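Local coordinates for protein 2-oxoglutarate carboxylase small subunit (Hydrogenobacter thermophilus, PDB 7KCT) that is the small subunit of a carboxylase, a member of the biotin carboxylase family whose ATP-grasp domain binds adenosine-5'-diphosphate, at residues I159-G171 against F200-E212. Residues are numbered along the deposited sequence; the frame is centred on the assembly and turned at random.
Sequences IGYPVLLKASAGG and FGRGDLLLEKYIE. With ADP (adenosine-5'-diphosphate), chain C.
Phe200 turns one face of its ring to the turn Ala167–Gly170: Gly170 CA sits over it in a CH-pi contact, 3.9 Å from the ring centroid, and Ala169 O lies above the same face near the rim. Having no side chain, Gly170 can close the turn hard by Ala167 O. Ala169 CB rests on one face of the Arg202 guanidinium, 3.4 Å from NH2, while in the plane of that group NH1 reaches Asp204 OD2 in a nearly straight salt bridge; NH1 also pairs with Asp123. The Tyr210 ring takes Pro162 CG at its edge and, from an oblique direction, Leu164 CD1 and C2 of adenosine-5'-diphosphate.

Strands 163-167 and 205-209 run antiparallel in the three-stranded sheet of the ATP-grasp fold, with Leu164–Glu208 and Lys166–Leu206 as hydrogen-bonded pairs, their side chains on the nucleotide's face. Lys166, long and bent at chi3 (73°), brings NZ to N7 and to O2A (2.7 Å) of the nucleotide, and meets Glu208 OE2 from above the carboxylate plane at 3.1 Å. Glu208 OE2 also accepts from N6 of the nucleotide (2.7 Å), so it reads the adenine amino group and, with the phosphate, probably balances the lysine charge; OE1 pairs with Lys128. Leu164 CD2 lies 3.3 Å from C5 of the adenine, an apolar support. On the other face, Leu207 CD2 packs on Val163 CB. Lys209, long enough to fold back at chi2 (66°), gathers carbonyls of the loop with the cis peptide before Pro162: NZ binds Gly160 O and Pro162 O, both at 2.8 Å. Pro162 O also accepts from Tyr210 N.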
ATOM      1  N   ILE A 159      13.895 -42.178 -20.339  1.00 49.29           N
ATOM      2  CA  ILE A 159      13.117 -40.962 -20.360  1.00 50.21           C
ATOM      3  C   ILE A 159      13.428 -40.123 -21.583  1.00 44.72           C
ATOM      4  O   ILE A 159      12.571 -39.525 -22.179  1.00 44.39           O
ATOM      5  CB  ILE A 159      13.474 -40.075 -19.163  1.00 30.00           C
ATOM      6  CG1 ILE A 159      13.168 -40.759 -17.848  1.00 30.00           C
ATOM      7  CG2 ILE A 159      12.738 -38.762 -19.260  1.00 30.00           C
ATOM      8  CD1 ILE A 159      11.736 -41.187 -17.671  1.00 30.00           C
ATOM      9  N   GLY A 160      14.693 -40.108 -21.922  1.00 42.84           N
ATOM     10  CA  GLY A 160      15.185 -39.334 -23.026  1.00 50.78           C
ATOM     11  C   GLY A 160      15.846 -38.023 -22.591  1.00 46.21           C
ATOM     12  O   GLY A 160      15.261 -37.278 -21.842  1.00 42.61           O
ATOM     13  N   TYR A 161      17.044 -37.731 -23.060  1.00 43.22           N
ATOM     14  CA  TYR A 161      17.682 -36.451 -22.777  1.00 42.16           C
ATOM     15  C   TYR A 161      16.955 -35.319 -23.510  1.00 44.82           C
ATOM     16  O   TYR A 161      16.317 -35.537 -24.556  1.00 40.95           O
ATOM     17  CB  TYR A 161      19.153 -36.472 -23.171  1.00 41.24           C
ATOM     18  CG  TYR A 161      20.007 -37.380 -22.310  1.00 41.52           C
ATOM     19  CD1 TYR A 161      20.028 -38.755 -22.536  1.00 49.39           C
ATOM     20  CD2 TYR A 161      20.773 -36.884 -21.270  1.00 44.25           C
ATOM     21  CE1 TYR A 161      20.816 -39.608 -21.751  1.00 46.37           C
ATOM     22  CE2 TYR A 161      21.545 -37.731 -20.471  1.00 47.89           C
ATOM     23  CZ  TYR A 161      21.562 -39.087 -20.730  1.00 46.75           C
ATOM     24  OH  TYR A 161      22.315 -39.912 -19.948  1.00 40.54           O
ATOM     25  N   PRO A 162      17.005 -34.090 -22.967  1.00 40.50           N
ATOM     26  CA  PRO A 162      17.686 -33.739 -21.707  1.00 42.44           C
ATOM     27  C   PRO A 162      16.921 -34.169 -20.442  1.00 34.42           C
ATOM     28  O   PRO A 162      15.716 -34.334 -20.512  1.00 35.27           O
ATOM     29  CB  PRO A 162      17.790 -32.214 -21.783  1.00 35.99           C
ATOM     30  CG  PRO A 162      16.591 -31.792 -22.602  1.00 39.37           C
ATOM     31  CD  PRO A 162      16.424 -32.910 -23.642  1.00 38.11           C
ATOM     32  N   VAL A 163      17.629 -34.371 -19.335  1.00 36.21           N
ATOM     33  CA  VAL A 163      17.021 -34.709 -18.053  1.00 39.46           C
ATOM     34  C   VAL A 163      17.611 -33.791 -16.990  1.00 43.60           C
ATOM     35  O   VAL A 163      18.614 -33.106 -17.213  1.00 41.16           O
ATOM     36  CB  VAL A 163      17.246 -36.181 -17.639  1.00 35.59           C
ATOM     37  CG1 VAL A 163      16.727 -37.123 -18.690  1.00 44.51           C
ATOM     38  CG2 VAL A 163      18.716 -36.448 -17.335  1.00 39.15           C
ATOM     39  N   LEU A 164      16.986 -33.821 -15.814  1.00 36.17           N
ATOM     40  CA  LEU A 164      17.338 -32.985 -14.671  1.00 37.10           C
ATOM     41  C   LEU A 164      17.532 -33.869 -13.442  1.00 43.19           C
ATOM     42  O   LEU A 164      16.646 -34.656 -13.097  1.00 39.13           O
ATOM     43  CB  LEU A 164      16.231 -31.973 -14.402  1.00 43.35           C
ATOM     44  CG  LEU A 164      16.492 -30.793 -13.487  1.00 45.55           C
ATOM     45  CD1 LEU A 164      17.575 -29.940 -14.090  1.00 48.34           C
ATOM     46  CD2 LEU A 164      15.241 -30.039 -13.393  1.00 39.13           C
ATOM     47  N   LEU A 165      18.689 -33.762 -12.798  1.00 35.85           N
ATOM     48  CA  LEU A 165      18.859 -34.304 -11.463  1.00 38.68           C
ATOM     49  C   LEU A 165      18.396 -33.282 -10.410  1.00 47.45           C
ATOM     50  O   LEU A 165      18.597 -32.068 -10.558  1.00 37.65           O
ATOM     51  CB  LEU A 165      20.314 -34.684 -11.247  1.00 35.52           C
ATOM     52  CG  LEU A 165      20.932 -35.695 -12.194  1.00 43.48           C
ATOM     53  CD1 LEU A 165      22.423 -35.712 -11.938  1.00 47.89           C
ATOM     54  CD2 LEU A 165      20.283 -37.052 -11.940  1.00 48.95           C
ATOM     55  N   LYS A 166      17.740 -33.778  -9.362  1.00 44.11           N
ATOM     56  CA  LYS A 166      17.269 -32.933  -8.266  1.00 40.49           C
ATOM     57  C   LYS A 166      17.491 -33.642  -6.936  1.00 50.05           C
ATOM     58  O   LYS A 166      17.282 -34.857  -6.831  1.00 42.23           O
ATOM     59  CB  LYS A 166      15.791 -32.617  -8.415  1.00 36.64           C
ATOM     60  CG  LYS A 166      15.435 -32.074  -9.777  1.00 45.32           C
ATOM     61  CD  LYS A 166      13.941 -31.931 -10.047  1.00 38.85           C
ATOM     62  CE  LYS A 166      13.310 -30.796  -9.293  1.00 41.48           C
ATOM     63  NZ  LYS A 166      11.933 -30.457  -9.777  1.00 32.30           N
ATOM     64  N   ALA A 167      17.884 -32.871  -5.913  1.00 39.20           N
ATOM     65  CA  ALA A 167      17.910 -33.371  -4.547  1.00 45.06           C
ATOM     66  C   ALA A 167      16.486 -33.632  -4.084  1.00 39.49           C
ATOM     67  O   ALA A 167      15.651 -32.725  -4.117  1.00 37.15           O
ATOM     68  CB  ALA A 167      18.599 -32.356  -3.637  1.00 55.79           C
ATOM     69  N   SER A 168      16.198 -34.868  -3.639  1.00 41.03           N
ATOM     70  CA  SER A 168      14.835 -35.155  -3.203  1.00 40.94           C
ATOM     71  C   SER A 168      14.513 -34.443  -1.891  1.00 40.42           C
ATOM     72  O   SER A 168      13.343 -34.190  -1.586  1.00 31.58           O
ATOM     73  CB  SER A 168      14.600 -36.663  -3.066  1.00 47.08           C
ATOM     74  OG  SER A 168      13.203 -36.927  -3.169  1.00 46.59           O
ATOM     75  N   ALA A 169      15.537 -34.156  -1.086  1.00 43.55           N
ATOM     76  CA  ALA A 169      15.406 -33.383   0.149  1.00 48.78           C
ATOM     77  C   ALA A 169      15.603 -31.880  -0.055  1.00 54.18           C
ATOM     78  O   ALA A 169      16.108 -31.192   0.846  1.00 60.40           O
ATOM     79  CB  ALA A 169      16.393 -33.909   1.197  1.00 49.68           C
ATOM     80  N   GLY A 170      15.184 -31.353  -1.217  1.00 55.11           N
ATOM     81  CA  GLY A 170      15.643 -30.068  -1.696  1.00 56.39           C
ATOM     82  C   GLY A 170      14.738 -28.894  -1.342  1.00 63.02           C
ATOM     83  O   GLY A 170      13.572 -29.057  -0.979  1.00 66.05           O
ATOM     84  N   GLY A 171      15.341 -27.710  -1.433  1.00 59.58           N
ATOM     85  CA  GLY A 171      14.649 -26.447  -1.273  1.00 55.63           C
ATOM     86  C   GLY A 171      15.560 -25.327  -1.733  1.00 57.47           C
ATOM     87  O   GLY A 171      16.769 -25.518  -1.904  1.00 59.99           O
ATOM     88  N   PHE A 200      21.544 -30.487   2.759  1.00 61.00           N
ATOM     89  CA  PHE A 200      20.263 -30.909   3.313  1.00 64.90           C
ATOM     90  C   PHE A 200      20.391 -32.091   4.271  1.00 62.96           C
ATOM     91  O   PHE A 200      19.384 -32.485   4.875  1.00 59.90           O
ATOM     92  CB  PHE A 200      19.262 -31.273   2.191  1.00 62.59           C
ATOM     93  CG  PHE A 200      19.087 -30.206   1.130  1.00 61.40           C
ATOM     94  CD1 PHE A 200      18.449 -29.005   1.421  1.00 66.48           C
ATOM     95  CD2 PHE A 200      19.549 -30.411  -0.163  1.00 66.25           C
ATOM     96  CE1 PHE A 200      18.280 -28.019   0.443  1.00 61.24           C
ATOM     97  CE2 PHE A 200      19.379 -29.431  -1.147  1.00 64.36           C
ATOM     98  CZ  PHE A 200      18.742 -28.234  -0.837  1.00 63.71           C
ATOM     99  N   GLY A 201      21.601 -32.630   4.461  1.00 63.02           N
ATOM    100  CA  GLY A 201      21.823 -33.800   5.279  1.00 58.54           C
ATOM    101  C   GLY A 201      21.683 -35.131   4.561  1.00 69.38           C
ATOM    102  O   GLY A 201      22.075 -36.171   5.121  1.00 67.84           O
ATOM    103  N   ARG A 202      21.145 -35.134   3.343  1.00 65.86           N
ATOM    104  CA  ARG A 202      20.787 -36.353   2.630  1.00 57.98           C
ATOM    105  C   ARG A 202      21.069 -36.135   1.152  1.00 57.46           C
ATOM    106  O   ARG A 202      20.570 -35.174   0.563  1.00 59.19           O
ATOM    107  CB  ARG A 202      19.316 -36.689   2.885  1.00 54.78           C
ATOM    108  CG  ARG A 202      18.790 -37.884   2.115  1.00 63.21           C
ATOM    109  CD  ARG A 202      17.508 -38.430   2.744  1.00 55.30           C
ATOM    110  NE  ARG A 202      16.386 -37.500   2.671  1.00 50.88           N
ATOM    111  CZ  ARG A 202      15.436 -37.533   1.739  1.00 58.97           C
ATOM    112  NH1 ARG A 202      15.469 -38.448   0.767  1.00 58.40           N
ATOM    113  NH2 ARG A 202      14.450 -36.647   1.772  1.00 53.75           N
ATOM    114  N   GLY A 203      21.868 -37.018   0.561  1.00 60.37           N
ATOM    115  CA  GLY A 203      22.337 -36.852  -0.798  1.00 60.07           C
ATOM    116  C   GLY A 203      21.449 -37.424  -1.880  1.00 63.79           C
ATOM    117  O   GLY A 203      21.819 -37.368  -3.057  1.00 64.44           O
ATOM    118  N   ASP A 204      20.270 -37.926  -1.533  1.00 61.54           N
ATOM    119  CA  ASP A 204      19.463 -38.696  -2.473  1.00 58.03           C
ATOM    120  C   ASP A 204      18.927 -37.836  -3.612  1.00 54.31           C
ATOM    121  O   ASP A 204      18.326 -36.781  -3.378  1.00 47.55           O
ATOM    122  CB  ASP A 204      18.280 -39.334  -1.752  1.00 59.36           C
ATOM    123  CG  ASP A 204      18.696 -40.154  -0.552  1.00 63.57           C
ATOM    124  OD1 ASP A 204      19.862 -40.602  -0.498  1.00 68.84           O
ATOM    125  OD2 ASP A 204      17.858 -40.333   0.350  1.00 61.35           O
ATOM    126  N   LEU A 205      19.072 -38.334  -4.840  1.00 45.45           N
ATOM    127  CA  LEU A 205      18.655 -37.611  -6.030  1.00 51.94           C
ATOM    128  C   LEU A 205      17.507 -38.346  -6.713  1.00 48.71           C
ATOM    129  O   LEU A 205      17.371 -39.565  -6.593  1.00 45.26           O
ATOM    130  CB  LEU A 205      19.826 -37.454  -7.008  1.00 53.60           C
ATOM    131  CG  LEU A 205      21.124 -36.890  -6.412  1.00 52.68           C
ATOM    132  CD1 LEU A 205      22.260 -36.975  -7.413  1.00 54.10           C
ATOM    133  CD2 LEU A 205      20.937 -35.494  -5.963  1.00 49.89           C
ATOM    134  N   LEU A 206      16.648 -37.581  -7.375  1.00 41.99           N
ATOM    135  CA  LEU A 206      15.727 -38.101  -8.366  1.00 44.03           C
ATOM    136  C   LEU A 206      16.110 -37.536  -9.734  1.00 44.05           C
ATOM    137  O   LEU A 206      16.862 -36.559  -9.858  1.00 35.69           O
ATOM    138  CB  LEU A 206      14.276 -37.765  -8.007  1.00 39.17           C
ATOM    139  CG  LEU A 206      13.778 -36.319  -7.999  1.00 44.56           C
ATOM    140  CD1 LEU A 206      13.560 -35.844  -9.437  1.00 47.81           C
ATOM    141  CD2 LEU A 206      12.502 -36.193  -7.224  1.00 40.84           C
ATOM    142  N   LEU A 207      15.532 -38.135 -10.760  1.00 41.53           N
ATOM    143  CA  LEU A 207      15.777 -37.742 -12.137  1.00 36.28           C
ATOM    144  C   LEU A 207      14.435 -37.495 -12.782  1.00 38.81           C
ATOM    145  O   LEU A 207      13.520 -38.302 -12.607  1.00 44.68           O
ATOM    146  CB  LEU A 207      16.545 -38.840 -12.878  1.00 43.53           C
ATOM    147  CG  LEU A 207      17.031 -38.576 -14.302  1.00 46.52           C
ATOM    148  CD1 LEU A 207      18.067 -39.648 -14.692  1.00 46.82           C
ATOM    149  CD2 LEU A 207      15.896 -38.590 -15.254  1.00 43.67           C
ATOM    150  N   GLU A 208      14.302 -36.385 -13.511  1.00 27.43           N
ATOM    151  CA  GLU A 208      13.117 -36.191 -14.312  1.00 37.70           C
ATOM    152  C   GLU A 208      13.455 -35.568 -15.663  1.00 34.37           C
ATOM    153  O   GLU A 208      14.558 -35.100 -15.901  1.00 37.50           O
ATOM    154  CB  GLU A 208      12.058 -35.351 -13.564  1.00 43.51           C
ATOM    155  CG  GLU A 208      12.494 -34.020 -13.007  1.00 43.18           C
ATOM    156  CD  GLU A 208      11.364 -33.333 -12.195  1.00 49.22           C
ATOM    157  OE1 GLU A 208      10.662 -34.027 -11.420  1.00 48.14           O
ATOM    158  OE2 GLU A 208      11.186 -32.100 -12.303  1.00 44.66           O
ATOM    159  N   LYS A 209      12.487 -35.647 -16.562  1.00 36.37           N
ATOM    160  CA  LYS A 209      12.617 -35.060 -17.882  1.00 39.13           C
ATOM    161  C   LYS A 209      12.876 -33.576 -17.717  1.00 41.53           C
ATOM    162  O   LYS A 209      12.158 -32.889 -16.981  1.00 34.34           O
ATOM    163  CB  LYS A 209      11.339 -35.289 -18.672  1.00 34.52           C
ATOM    164  CG  LYS A 209      11.315 -34.679 -20.054  1.00 41.86           C
ATOM    165  CD  LYS A 209      12.332 -35.342 -20.950  1.00 43.24           C
ATOM    166  CE  LYS A 209      12.798 -34.392 -22.039  1.00 51.71           C
ATOM    167  NZ  LYS A 209      14.057 -34.869 -22.646  1.00 49.34           N
ATOM    168  N   TYR A 210      13.924 -33.083 -18.353  1.00 36.83           N
ATOM    169  CA  TYR A 210      14.098 -31.640 -18.386  1.00 36.89           C
ATOM    170  C   TYR A 210      13.136 -31.037 -19.400  1.00 36.80           C
ATOM    171  O   TYR A 210      13.242 -31.314 -20.606  1.00 41.73           O
ATOM    172  CB  TYR A 210      15.516 -31.243 -18.731  1.00 34.64           C
ATOM    173  CG  TYR A 210      15.629 -29.738 -18.753  1.00 39.50           C
ATOM    174  CD1 TYR A 210      15.600 -28.996 -17.558  1.00 40.55           C
ATOM    175  CD2 TYR A 210      15.712 -29.043 -19.955  1.00 40.98           C
ATOM    176  CE1 TYR A 210      15.702 -27.589 -17.565  1.00 40.47           C
ATOM    177  CE2 TYR A 210      15.823 -27.642 -19.977  1.00 44.59           C
ATOM    178  CZ  TYR A 210      15.815 -26.923 -18.782  1.00 46.66           C
ATOM    179  OH  TYR A 210      15.909 -25.550 -18.860  1.00 43.89           O
ATOM    180  N   ILE A 211      12.211 -30.202 -18.933  1.00 34.32           N
ATOM    181  CA  ILE A 211      11.268 -29.522 -19.817  1.00 36.42           C
ATOM    182  C   ILE A 211      11.921 -28.230 -20.308  1.00 42.01           C
ATOM    183  O   ILE A 211      12.116 -27.294 -19.530  1.00 36.57           O
ATOM    184  CB  ILE A 211       9.926 -29.229 -19.129  1.00 33.66           C
ATOM    185  CG1 ILE A 211       9.331 -30.499 -18.493  1.00 37.51           C
ATOM    186  CG2 ILE A 211       8.998 -28.567 -20.114  1.00 40.51           C
ATOM    187  CD1 ILE A 211       8.933 -31.565 -19.491  1.00 50.68           C
ATOM    188  N   GLU A 212      12.214 -28.154 -21.612  1.00 35.34           N
ATOM    189  CA  GLU A 212      12.946 -27.018 -22.178  1.00 39.29           C
ATOM    190  C   GLU A 212      12.017 -25.806 -22.291  1.00 42.88           C
ATOM    191  O   GLU A 212      10.836 -25.927 -22.633  1.00 47.78           O
ATOM    192  CB  GLU A 212      13.525 -27.381 -23.562  1.00 43.21           C
ATOM    193  CG  GLU A 212      14.706 -26.538 -24.050  1.00 43.43           C
ATOM    194  CD  GLU A 212      16.040 -27.023 -23.512  1.00 44.58           C
ATOM    195  OE1 GLU A 212      16.331 -28.234 -23.629  1.00 43.93           O
ATOM    196  OE2 GLU A 212      16.817 -26.185 -23.007  1.00 44.58           O
TER
HETATM  197  PB  ADP C 501      13.326 -26.052  -5.067  1.00 42.35           P
HETATM  198  O1B ADP C 501      14.752 -25.706  -4.816  1.00 48.07           O
HETATM  199  O2B ADP C 501      12.223 -25.096  -5.445  1.00 36.11           O
HETATM  200  O3B ADP C 501      12.799 -27.196  -4.223  1.00 55.96           O
HETATM  201  PA  ADP C 501      12.049 -27.087  -7.347  1.00 40.42           P
HETATM  202  O1A ADP C 501      10.795 -26.297  -7.237  1.00 34.39           O
HETATM  203  O2A ADP C 501      11.927 -28.523  -7.831  1.00 45.82           O
HETATM  204  O3A ADP C 501      13.434 -27.006  -6.621  1.00 43.42           O
HETATM  205  O5' ADP C 501      12.517 -26.431  -9.041  1.00 42.27           O
HETATM  206  C5' ADP C 501      13.502 -25.336  -9.003  1.00 44.81           C
HETATM  207  C4' ADP C 501      13.280 -24.623 -10.278  1.00 37.70           C
HETATM  208  O4' ADP C 501      14.007 -25.425 -11.238  1.00 37.83           O
HETATM  209  C3' ADP C 501      11.856 -24.599 -10.690  1.00 41.56           C
HETATM  210  O3' ADP C 501      11.252 -23.348 -10.339  1.00 43.70           O
HETATM  211  C2' ADP C 501      12.065 -24.580 -12.202  1.00 40.95           C
HETATM  212  O2' ADP C 501      12.588 -23.280 -12.674  1.00 40.73           O
HETATM  213  C1' ADP C 501      13.216 -25.521 -12.420  1.00 36.34           C
HETATM  214  N9  ADP C 501      12.750 -26.912 -12.638  1.00 38.19           N
HETATM  215  C8  ADP C 501      12.365 -27.882 -11.703  1.00 33.33           C
HETATM  216  N7  ADP C 501      12.032 -29.049 -12.315  1.00 38.58           N
HETATM  217  C5  ADP C 501      12.176 -28.796 -13.681  1.00 41.28           C
HETATM  218  C6  ADP C 501      11.978 -29.603 -14.830  1.00 40.53           C
HETATM  219  N6  ADP C 501      11.546 -30.885 -14.692  1.00 34.82           N
HETATM  220  N1  ADP C 501      12.163 -29.105 -16.079  1.00 32.15           N
HETATM  221  C2  ADP C 501      12.604 -27.824 -16.113  1.00 38.26           C
HETATM  222  N3  ADP C 501      12.847 -26.951 -15.120  1.00 33.62           N
HETATM  223  C4  ADP C 501      12.622 -27.481 -13.892  1.00 37.64           C
HETATM  224  O   HOH W   1      10.460 -32.523  -8.966  1.00 40.81           O
HETATM  225  O   HOH W   2      18.513 -35.050  -1.489  1.00 51.58           O